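Local coordinates for methionine-binding lipoprotein MetQ (Bacillus subtilis subsp. subtilis, PDB 4GOT) that probably binds methionine and hands it to the membrane-bound permease of the MetNPQ ABC importer, and also takes part in methionine sulfoxide transport, at residues K48-D52 / K53-A57; A141-K144 / D145-K148; I177-N180 / Y181-N185; K221-M224 / E225-S229. One frame throughout, in Å; residues are numbered along the deposited sequence.

Overall arrangement
Along the chain the four contacts come in series, 48-57, 141-148, 177-185 and 221-229, and none touches another. Interactions 1 and 4 both pack on strand 206-211 of the six-stranded mixed sheet, with centres about 20 Å apart. Interaction 2 lies against strand 154-158, an outer strand of the five-stranded sheet, and interaction 3 follows directly on strand 174-177 of that same sheet. Interactions 2 and 4, centres about 39 Å apart, fall on opposite sides of the chain's centre. The sheets are consistent with the two lobes of the periplasmic-binding-protein fold, the ligand between them. Interaction 3, nearest the middle, supplies Asn178 and Asn180 to the selenomethionine pocket, whereas the others shape turns and helix ends further out.

Interaction 1. Residues K48-D52 / K53-A57; sequences KALAD and KEVDA
The backbone of 48-57 ends helix 44-51 in a Schellman motif, in which Lys53 takes a positive phi of 65°, Glu54 N donates to Ala49 O at 3.0 Å and Lys53 N donates to Leu50 O at 2.9 Å. Beyond this turn the side chains form a polar side and an apolar one. On the polar side Asp52 and Glu54 run alongside each other, pointing the same way, with Asp52 OD2 and Glu54 OE2 4.0 Å apart and the carboxylate planes turned by 38°. A water that donates to both, at 3.0 Å to Asp52 OD2 and 2.8 Å to Glu54 OE2, probably eases the closeness of the like charges. Lys48 NZ reaches the syn lone pair of Asp52 OD2 in a 3.0 Å salt bridge. Glu54 also lays OE1 by the methyl of Ala49, with 3.6 Å between OE1 and CB. The apolar side belongs to Leu50, whose CG stands opposite the backbone N (chi1 -177°); this carries CD1 against the departing chain, 3.4 Å from Asp56 O. Val55 CG2 fills in beside the Leu50 backbone. Val55 packs on Val9 and Ala11 of strand 7-12 and Leu50 on Ala209 of strand 206-211, while Arg211 NH1 from that second strand bonds both Leu50 O and Val55 O, tying the helix end to the sheet it leads into.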
loop_
_atom_site.group_PDB
_atom_site.type_symbol
_atom_site.label_atom_id
_atom_site.label_comp_id
_atom_site.label_asym_id
_atom_site.label_seq_id
_atom_site.Cartn_x
_atom_site.Cartn_y
_atom_site.Cartn_z
ATOM N N LYS A 48 13.610 -6.612 3.418
ATOM C CA LYS A 48 14.644 -7.543 3.882
ATOM C C LYS A 48 15.200 -8.397 2.734
ATOM O O LYS A 48 16.432 -8.556 2.609
ATOM C CB LYS A 48 14.125 -8.436 5.010
ATOM C CG LYS A 48 15.204 -9.338 5.610
ATOM C CD LYS A 48 14.829 -9.777 7.015
ATOM C CE LYS A 48 16.050 -10.137 7.836
ATOM N NZ LYS A 48 16.873 -11.131 7.100
ATOM N N ALA A 49 14.306 -8.929 1.898
ATOM C CA ALA A 49 14.718 -9.789 0.763
ATOM C C ALA A 49 15.607 -8.985 -0.213
ATOM O O ALA A 49 16.646 -9.464 -0.668
ATOM C CB ALA A 49 13.485 -10.388 0.064
ATOM N N LEU A 50 15.214 -7.731 -0.480
ATOM C CA LEU A 50 15.954 -6.858 -1.376
ATOM C C LEU A 50 17.315 -6.535 -0.817
ATOM O O LEU A 50 18.304 -6.748 -1.474
ATOM C CB LEU A 50 15.170 -5.555 -1.612
ATOM C CG LEU A 50 15.688 -4.488 -2.580
ATOM C CD1 LEU A 50 16.030 -5.055 -3.957
ATOM C CD2 LEU A 50 14.644 -3.360 -2.644
ATOM N N ALA A 51 17.365 -6.051 0.423
ATOM C CA ALA A 51 18.628 -5.773 1.121
ATOM C C ALA A 51 19.533 -7.018 1.198
ATOM O O ALA A 51 20.764 -6.908 1.116
ATOM C CB ALA A 51 18.364 -5.241 2.521
ATOM N N ASP A 52 18.932 -8.201 1.294
ATOM C CA ASP A 52 19.707 -9.481 1.345
ATOM C C ASP A 52 20.140 -9.994 -0.045
ATOM O O ASP A 52 20.791 -11.021 -0.166
ATOM C CB ASP A 52 18.904 -10.554 2.106
ATOM C CG ASP A 52 18.820 -10.280 3.635
ATOM O OD1 ASP A 52 19.640 -9.505 4.173
ATOM O OD2 ASP A 52 17.928 -10.842 4.312
ATOM N N LYS A 53 19.798 -9.255 -1.098
ATOM C CA LYS A 53 20.144 -9.613 -2.493
ATOM C C LYS A 53 19.471 -10.899 -3.003
ATOM O O LYS A 53 19.981 -11.536 -3.920
ATOM C CB LYS A 53 21.669 -9.656 -2.712
ATOM C CG LYS A 53 22.376 -8.427 -2.164
ATOM C CD LYS A 53 23.845 -8.378 -2.517
ATOM C CE LYS A 53 24.385 -6.984 -2.232
ATOM N NZ LYS A 53 25.858 -6.926 -2.465
ATOM N N GLU A 54 18.327 -11.266 -2.428
ATOM C CA GLU A 54 17.538 -12.411 -2.932
ATOM C C GLU A 54 16.686 -11.988 -4.115
ATOM O O GLU A 54 16.231 -12.816 -4.870
ATOM C CB GLU A 54 16.589 -12.952 -1.864
ATOM C CG GLU A 54 17.258 -13.493 -0.621
ATOM C CD GLU A 54 16.281 -13.621 0.538
ATOM O OE1 GLU A 54 15.042 -13.664 0.315
ATOM O OE2 GLU A 54 16.760 -13.672 1.684
ATOM N N VAL A 55 16.437 -10.693 -4.249
ATOM C CA VAL A 55 15.690 -10.177 -5.400
ATOM C C VAL A 55 16.391 -8.912 -5.904
ATOM O O VAL A 55 17.253 -8.355 -5.222
ATOM C CB VAL A 55 14.189 -9.962 -5.057
ATOM C CG1 VAL A 55 13.589 -11.274 -4.517
ATOM C CG2 VAL A 55 14.012 -8.839 -4.046
ATOM N N ASP A 56 16.028 -8.488 -7.104
ATOM C CA ASP A 56 16.569 -7.258 -7.721
ATOM C C ASP A 56 15.726 -6.017 -7.354
ATOM O O ASP A 56 16.208 -4.879 -7.360
ATOM C CB ASP A 56 16.544 -7.376 -9.267
ATOM C CG ASP A 56 17.488 -8.451 -9.822
ATOM O OD1 ASP A 56 18.707 -8.187 -9.837
ATOM O OD2 ASP A 56 17.018 -9.518 -10.321
ATOM N N ALA A 57 14.463 -6.249 -7.046
ATOM C CA ALA A 57 13.491 -5.186 -6.842
ATOM C C ALA A 57 12.345 -5.761 -6.031
ATOM O O ALA A 57 12.168 -7.006 -5.934
ATOM C CB ALA A 57 13.008 -4.640 -8.188
HETATM O O HOH W 1 15.289 -12.083 3.443
#

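Interaction 2. Residues A141-K144 / D145-K148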
loop_
_atom_site.group_PDB
_atom_site.type_symbol
_atom_site.label_atom_id
_atom_site.label_comp_id
_atom_site.label_asym_id
_atom_site.label_seq_id
_atom_site.Cartn_x
_atom_site.Cartn_y
_atom_site.Cartn_z
ATOM N N ALA A 141 1.847 12.009 11.530
ATOM C CA ALA A 141 0.923 11.984 12.671
ATOM C C ALA A 141 0.794 10.603 13.284
ATOM O O ALA A 141 0.693 9.605 12.560
ATOM C CB ALA A 141 -0.468 12.461 12.250
ATOM N N THR A 142 0.741 10.555 14.610
ATOM C CA THR A 142 0.341 9.323 15.320
ATOM C C THR A 142 -0.850 9.580 16.265
ATOM O O THR A 142 -1.379 10.729 16.396
ATOM C CB THR A 142 1.542 8.664 16.095
ATOM O OG1 THR A 142 1.985 9.503 17.174
ATOM C CG2 THR A 142 2.737 8.328 15.128
ATOM N N LEU A 143 -1.244 8.534 16.969
ATOM C CA LEU A 143 -2.278 8.652 18.019
ATOM C C LEU A 143 -1.947 9.712 19.065
ATOM O O LEU A 143 -2.860 10.391 19.541
ATOM C CB LEU A 143 -2.559 7.278 18.706
ATOM C CG LEU A 143 -3.297 6.170 17.905
ATOM C CD1 LEU A 143 -3.437 4.883 18.724
ATOM C CD2 LEU A 143 -4.666 6.585 17.418
ATOM N N LYS A 144 -0.662 9.879 19.415
ATOM C CA LYS A 144 -0.249 10.957 20.342
ATOM C C LYS A 144 -0.683 12.342 19.841
ATOM O O LYS A 144 -0.767 13.255 20.618
ATOM C CB LYS A 144 1.279 10.983 20.535
ATOM C CG LYS A 144 1.817 9.990 21.561
ATOM C CD LYS A 144 3.342 10.002 21.624
ATOM C CE LYS A 144 3.886 8.813 22.413
ATOM N NZ LYS A 144 5.378 8.714 22.375
ATOM N N ASP A 145 -0.961 12.485 18.545
ATOM C CA ASP A 145 -1.254 13.793 17.940
ATOM C C ASP A 145 -2.748 14.148 17.848
ATOM O O ASP A 145 -3.086 15.239 17.394
ATOM C CB ASP A 145 -0.580 13.887 16.562
ATOM C CG ASP A 145 0.945 13.834 16.650
ATOM O OD1 ASP A 145 1.512 14.631 17.438
ATOM O OD2 ASP A 145 1.586 13.037 15.910
ATOM N N ILE A 146 -3.630 13.246 18.296
ATOM C CA ILE A 146 -5.071 13.553 18.390
ATOM C C ILE A 146 -5.345 14.718 19.378
ATOM O O ILE A 146 -4.975 14.672 20.544
ATOM C CB ILE A 146 -5.937 12.303 18.728
ATOM C CG1 ILE A 146 -5.861 11.270 17.586
ATOM C CG2 ILE A 146 -7.390 12.712 18.971
ATOM C CD1 ILE A 146 -6.395 9.867 17.909
ATOM N N LYS A 147 -5.963 15.781 18.886
ATOM C CA LYS A 147 -6.335 16.909 19.746
ATOM C C LYS A 147 -7.748 16.745 20.274
ATOM O O LYS A 147 -7.954 16.874 21.465
ATOM C CB LYS A 147 -6.180 18.239 19.018
ATOM C CG LYS A 147 -4.732 18.654 18.899
ATOM C CD LYS A 147 -4.208 19.314 20.170
ATOM C CE LYS A 147 -2.731 18.995 20.385
ATOM N NZ LYS A 147 -1.992 20.179 20.894
ATOM N N LYS A 148 -8.705 16.471 19.383
ATOM C CA LYS A 148 -10.115 16.318 19.750
ATOM C C LYS A 148 -10.620 14.966 19.301
ATOM O O LYS A 148 -10.260 14.503 18.224
ATOM C CB LYS A 148 -10.977 17.377 19.097
ATOM C CG LYS A 148 -10.589 18.802 19.442
ATOM C CD LYS A 148 -11.798 19.704 19.337
ATOM C CE LYS A 148 -11.412 21.163 19.468
ATOM N NZ LYS A 148 -12.540 21.981 20.014
#
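Asp145 folds its carboxylate back onto the start of the turn it closes, OD2 accepting the backbone N-H of Thr142 at 2.9 Å in a nearly straight bond (171°). The donor meets OD2 on its anti side, close to the carboxylate plane, and a chi1 of -64°, which places CG beside the aspartate's own N, swings the group to that point. In return Asp145 N donates to Thr142 O at 2.8 Å, so the two residues hold each other twice around a short 3-10 turn. Next along, Ile146 N reaches Leu143 O at 3.2 Å. This is also where the packing is close: Leu143 and Ile146 lie alongside with their ends pointing the same way, Leu143 CD2 meeting Ile146 CD1 at 3.7 Å. Looser are the Thr142 hydroxyl, whose OG1 makes no bond to Asp145 OD2 at 3.8 Å, and Lys144, whose extended chain leads away from the turn on the exposed side. Inward, Leu143 and Ile146 both press on Phe155 of strand 154-158, and Ile146 also reaches Leu132. Strand 146-148 then pairs antiparallel with strand 131-132, where Lys147 and Lys148 face Thr131 in a classic beta bulge.

Interaction 3. Residues I177-N180 / Y181-N185. With MSE (selenomethionine), chain B.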
loop_
_atom_site.group_PDB
_atom_site.type_symbol
_atom_site.label_atom_id
_atom_site.label_comp_id
_atom_site.label_asym_id
_atom_site.label_seq_id
_atom_site.Cartn_x
_atom_site.Cartn_y
_atom_site.Cartn_z
ATOM N N ILE A 177 -8.430 -1.488 5.911
ATOM C CA ILE A 177 -7.838 -2.586 5.093
ATOM C C ILE A 177 -7.165 -1.936 3.846
ATOM O O ILE A 177 -7.802 -1.163 3.083
ATOM C CB ILE A 177 -8.865 -3.672 4.637
ATOM C CG1 ILE A 177 -9.860 -4.050 5.759
ATOM C CG2 ILE A 177 -8.127 -4.917 4.149
ATOM C CD1 ILE A 177 -10.977 -5.006 5.346
ATOM N N ASN A 178 -5.886 -2.247 3.649
ATOM C CA ASN A 178 -5.130 -1.802 2.474
ATOM C C ASN A 178 -5.744 -2.493 1.258
ATOM O O ASN A 178 -6.064 -3.677 1.348
ATOM C CB ASN A 178 -3.659 -2.241 2.571
ATOM C CG ASN A 178 -2.889 -1.555 3.702
ATOM O OD1 ASN A 178 -2.357 -0.459 3.526
ATOM N ND2 ASN A 178 -2.839 -2.185 4.855
ATOM N N VAL A 179 -5.853 -1.796 0.126
ATOM C CA VAL A 179 -6.466 -2.391 -1.079
ATOM C C VAL A 179 -5.850 -3.773 -1.451
ATOM O O VAL A 179 -6.574 -4.691 -1.803
ATOM C CB VAL A 179 -6.405 -1.443 -2.302
ATOM C CG1 VAL A 179 -6.926 -2.170 -3.559
ATOM C CG2 VAL A 179 -7.135 -0.110 -2.047
ATOM N N ASN A 180 -4.535 -3.931 -1.398
ATOM C CA ASN A 180 -3.930 -5.240 -1.764
ATOM C C ASN A 180 -4.457 -6.443 -0.951
ATOM O O ASN A 180 -4.786 -7.506 -1.502
ATOM C CB ASN A 180 -2.394 -5.211 -1.721
ATOM C CG ASN A 180 -1.808 -5.215 -0.316
ATOM O OD1 ASN A 180 -1.781 -4.163 0.369
ATOM N ND2 ASN A 180 -1.230 -6.365 0.091
ATOM N N TYR A 181 -4.588 -6.247 0.362
ATOM C CA TYR A 181 -5.126 -7.283 1.244
ATOM C C TYR A 181 -6.625 -7.364 1.185
ATOM O O TYR A 181 -7.168 -8.468 1.287
ATOM C CB TYR A 181 -4.624 -7.065 2.655
ATOM C CG TYR A 181 -3.183 -7.410 2.795
ATOM C CD1 TYR A 181 -2.699 -8.642 2.315
ATOM C CD2 TYR A 181 -2.283 -6.542 3.448
ATOM C CE1 TYR A 181 -1.360 -8.977 2.444
ATOM C CE2 TYR A 181 -0.951 -6.890 3.599
ATOM C CZ TYR A 181 -0.495 -8.101 3.102
ATOM O OH TYR A 181 0.836 -8.461 3.230
ATOM N N ALA A 182 -7.308 -6.230 0.896
ATOM C CA ALA A 182 -8.749 -6.288 0.637
ATOM C C ALA A 182 -9.053 -7.148 -0.565
ATOM O O ALA A 182 -9.907 -8.009 -0.504
ATOM C CB ALA A 182 -9.321 -4.879 0.435
ATOM N N ILE A 183 -8.386 -6.892 -1.697
ATOM C CA ILE A 183 -8.578 -7.692 -2.927
ATOM C C ILE A 183 -8.114 -9.157 -2.739
ATOM O O ILE A 183 -8.779 -10.049 -3.238
ATOM C CB ILE A 183 -7.907 -7.072 -4.186
ATOM C CG1 ILE A 183 -8.531 -5.700 -4.510
ATOM C CG2 ILE A 183 -8.135 -7.935 -5.440
ATOM C CD1 ILE A 183 -7.770 -4.983 -5.587
ATOM N N GLN A 184 -7.019 -9.368 -1.997
ATOM C CA GLN A 184 -6.528 -10.713 -1.692
ATOM C C GLN A 184 -7.567 -11.591 -0.942
ATOM O O GLN A 184 -7.665 -12.775 -1.215
ATOM C CB GLN A 184 -5.174 -10.654 -0.916
ATOM C CG GLN A 184 -4.475 -12.039 -0.844
ATOM C CD GLN A 184 -3.048 -11.989 -0.309
ATOM O OE1 GLN A 184 -2.391 -10.937 -0.311
ATOM N NE2 GLN A 184 -2.523 -13.161 0.096
ATOM N N ASN A 185 -8.327 -10.972 -0.028
ATOM C CA ASN A 185 -9.527 -11.515 0.625
ATOM C C ASN A 185 -10.825 -11.495 -0.233
ATOM O O ASN A 185 -11.882 -11.726 0.288
ATOM C CB ASN A 185 -9.803 -10.670 1.891
ATOM C CG ASN A 185 -10.707 -11.368 2.904
ATOM O OD1 ASN A 185 -10.425 -12.484 3.359
ATOM N ND2 ASN A 185 -11.786 -10.693 3.293
HETATM N N MSE B 300 -0.250 -1.621 -1.245
HETATM C CA MSE B 300 -0.390 -0.956 0.084
HETATM C C MSE B 300 -1.170 0.399 0.007
HETATM O O MSE B 300 -0.814 1.187 -0.827
HETATM O OXT MSE B 300 -2.105 0.767 0.763
HETATM C CB MSE B 300 1.015 -0.682 0.642
HETATM C CG MSE B 300 1.078 -0.291 2.085
HETATM SE SE MSE B 300 2.894 0.251 2.660
HETATM C CE MSE B 300 3.729 -1.667 2.799
HETATM O O HOH W 2 -1.870 -8.628 -1.909
#
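Asn180 lays its amide over the ring of Tyr181, with ND2 3.2 Å above the ring plane and over its centre. The two residues belong to the first turn of helix 179-184, which opens on the ligand pocket of this periplasmic-binding-protein fold. Amide and ring planes are 50° apart, so the nitrogen leans down onto the face instead of stacking flat. A chi1 of 74° makes this possible, wedging CG between the backbone N and the carbonyl carbon of Asn180. The same ND2 donates to a water at 3.1 Å, and that water lies 2.9 Å from Gln184 OE1, one turn on, bridging the two side chains. With ND2 engaged in this way, OD1 is turned to the pocket, where Tyr43 OH bonds it; the Tyr43 ring also meets that of Tyr181. With an alanine in place of Tyr181, the amide of Asn180 would probably lose the face on which it rests and become freer to turn, disturbing the OD1 that meets the ligand. The helix itself is regular: Ile183 N donates almost straight to Val179 O at 2.9 Å, and beside that bond Val179 CG1 touches Ile183 CD1 at 3.6 Å, the two chains pointing the same way. Ile177, at the end of strand 174-177, sets CG2 against the first turn of the helix, 3.9 Å from Ala182 CB. Asn178 joins Asn180 in lining the pocket. At the ligand itself, the selenomethionine N makes a weak 3.4 Å hydrogen bond to Asn180 OD1.

Interaction 4. Residues K221-M224 / E225-S229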
loop_
_atom_site.group_PDB
_atom_site.type_symbol
_atom_site.label_atom_id
_atom_site.label_comp_id
_atom_site.label_asym_id
_atom_site.label_seq_id
_atom_site.Cartn_x
_atom_site.Cartn_y
_atom_site.Cartn_z
ATOM N N LYS A 221 15.281 0.113 -15.760
ATOM C CA LYS A 221 14.720 1.022 -16.757
ATOM C C LYS A 221 13.738 0.317 -17.689
ATOM O O LYS A 221 12.701 0.861 -17.995
ATOM C CB LYS A 221 15.851 1.706 -17.521
ATOM C CG LYS A 221 16.557 2.756 -16.657
ATOM C CD LYS A 221 15.531 3.628 -15.907
ATOM C CE LYS A 221 16.091 4.879 -15.223
ATOM N NZ LYS A 221 16.841 5.811 -16.110
ATOM N N ALA A 222 14.064 -0.918 -18.086
ATOM C CA ALA A 222 13.184 -1.750 -18.899
ATOM C C ALA A 222 11.879 -2.090 -18.161
ATOM O O ALA A 222 10.799 -2.047 -18.757
ATOM C CB ALA A 222 13.911 -3.040 -19.326
ATOM N N LEU A 223 11.986 -2.440 -16.877
ATOM C CA LEU A 223 10.823 -2.713 -16.016
ATOM C C LEU A 223 9.937 -1.447 -15.862
ATOM O O LEU A 223 8.732 -1.524 -16.106
ATOM C CB LEU A 223 11.282 -3.276 -14.663
ATOM C CG LEU A 223 10.176 -3.583 -13.637
ATOM C CD1 LEU A 223 9.286 -4.748 -14.062
ATOM C CD2 LEU A 223 10.788 -3.772 -12.257
HETATM N N MSE A 224 10.537 -0.299 -15.526
HETATM C CA MSE A 224 9.794 0.951 -15.377
HETATM C C MSE A 224 9.074 1.309 -16.654
HETATM O O MSE A 224 7.943 1.740 -16.613
HETATM C CB MSE A 224 10.717 2.109 -14.966
HETATM C CG MSE A 224 11.361 1.938 -13.599
HETATM SE SE MSE A 224 10.124 1.266 -12.244
HETATM C CE MSE A 224 8.889 2.765 -12.165
ATOM N N GLU A 225 9.756 1.117 -17.787
ATOM C CA GLU A 225 9.194 1.325 -19.118
ATOM C C GLU A 225 7.925 0.508 -19.361
ATOM O O GLU A 225 6.918 1.027 -19.802
ATOM C CB GLU A 225 10.224 0.994 -20.197
ATOM C CG GLU A 225 11.093 2.164 -20.610
ATOM C CD GLU A 225 12.022 1.859 -21.799
ATOM O OE1 GLU A 225 11.956 0.742 -22.380
ATOM O OE2 GLU A 225 12.830 2.744 -22.158
ATOM N N VAL A 226 7.984 -0.794 -19.137
ATOM C CA VAL A 226 6.792 -1.627 -19.298
ATOM C C VAL A 226 5.656 -1.229 -18.326
ATOM O O VAL A 226 4.480 -1.149 -18.745
ATOM C CB VAL A 226 7.111 -3.134 -19.173
ATOM C CG1 VAL A 226 5.819 -3.931 -19.172
ATOM C CG2 VAL A 226 8.011 -3.579 -20.326
ATOM N N LEU A 227 6.002 -0.940 -17.069
ATOM C CA LEU A 227 4.979 -0.621 -16.033
ATOM C C LEU A 227 4.291 0.747 -16.270
ATOM O O LEU A 227 3.223 1.065 -15.670
ATOM C CB LEU A 227 5.555 -0.685 -14.627
ATOM C CG LEU A 227 6.040 -2.026 -14.119
ATOM C CD1 LEU A 227 6.750 -1.868 -12.763
ATOM C CD2 LEU A 227 4.910 -3.042 -14.058
ATOM N N HIS A 228 4.861 1.520 -17.168
ATOM C CA HIS A 228 4.201 2.794 -17.606
ATOM C C HIS A 228 3.649 2.701 -19.003
ATOM O O HIS A 228 3.160 3.690 -19.520
ATOM C CB HIS A 228 5.140 3.986 -17.410
ATOM C CG HIS A 228 5.304 4.290 -15.974
ATOM N ND1 HIS A 228 4.400 5.078 -15.296
ATOM C CD2 HIS A 228 6.143 3.776 -15.036
ATOM C CE1 HIS A 228 4.703 5.063 -14.001
ATOM N NE2 HIS A 228 5.751 4.271 -13.817
ATOM N N SER A 229 3.706 1.513 -19.621
ATOM C CA SER A 229 3.127 1.365 -20.992
ATOM C C SER A 229 1.602 1.610 -21.003
ATOM O O SER A 229 0.923 1.469 -19.968
ATOM C CB SER A 229 3.429 -0.025 -21.567
ATOM O OG SER A 229 2.760 -1.050 -20.850
#
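With chi1 at -71°, His228 sets CG beside its own backbone N, and a chi2 of -84° turns the imidazole so that its edge faces the end of the preceding turn. There CD2 lies 3.1 Å from Met224 O, which sits in the plane of the ring. The same carbonyl takes a weak, bent bond from His228 N, also at 3.1 Å. Met224 is a selenomethionine modelled in two conformers, so the approach of its methyl to the imidazole is less certain. Both ring nitrogens are used beyond the turn, ND1 with Lys233 NZ and NE2, weakly, with Ala83 O. Replacing His228 by an alanine would probably leave Lys233 NZ and Ala83 O without these partners and strip the ring edge from Met224 O. On the inner side Leu223 CG meets Leu227 CD1 at 3.9 Å, the chains crossing at a slant, while Leu227 N donates to Leu223 O at 3.0 Å. Leu227 goes on to Ile20 of helix 14-29 and Ile208 of strand 206-211. Outside, Glu225 lays CG 3.3 Å from Lys221 O and carries OE1 to a salt bridge with Lys31. At the far end Val226 O accepts twice from Ser229, from N at 2.9 Å and from OG at 2.7 Å, and this OG also takes Ile232 N: a serine N-cap that starts helix 230-239 and joins it to helix 218-227 through a short link.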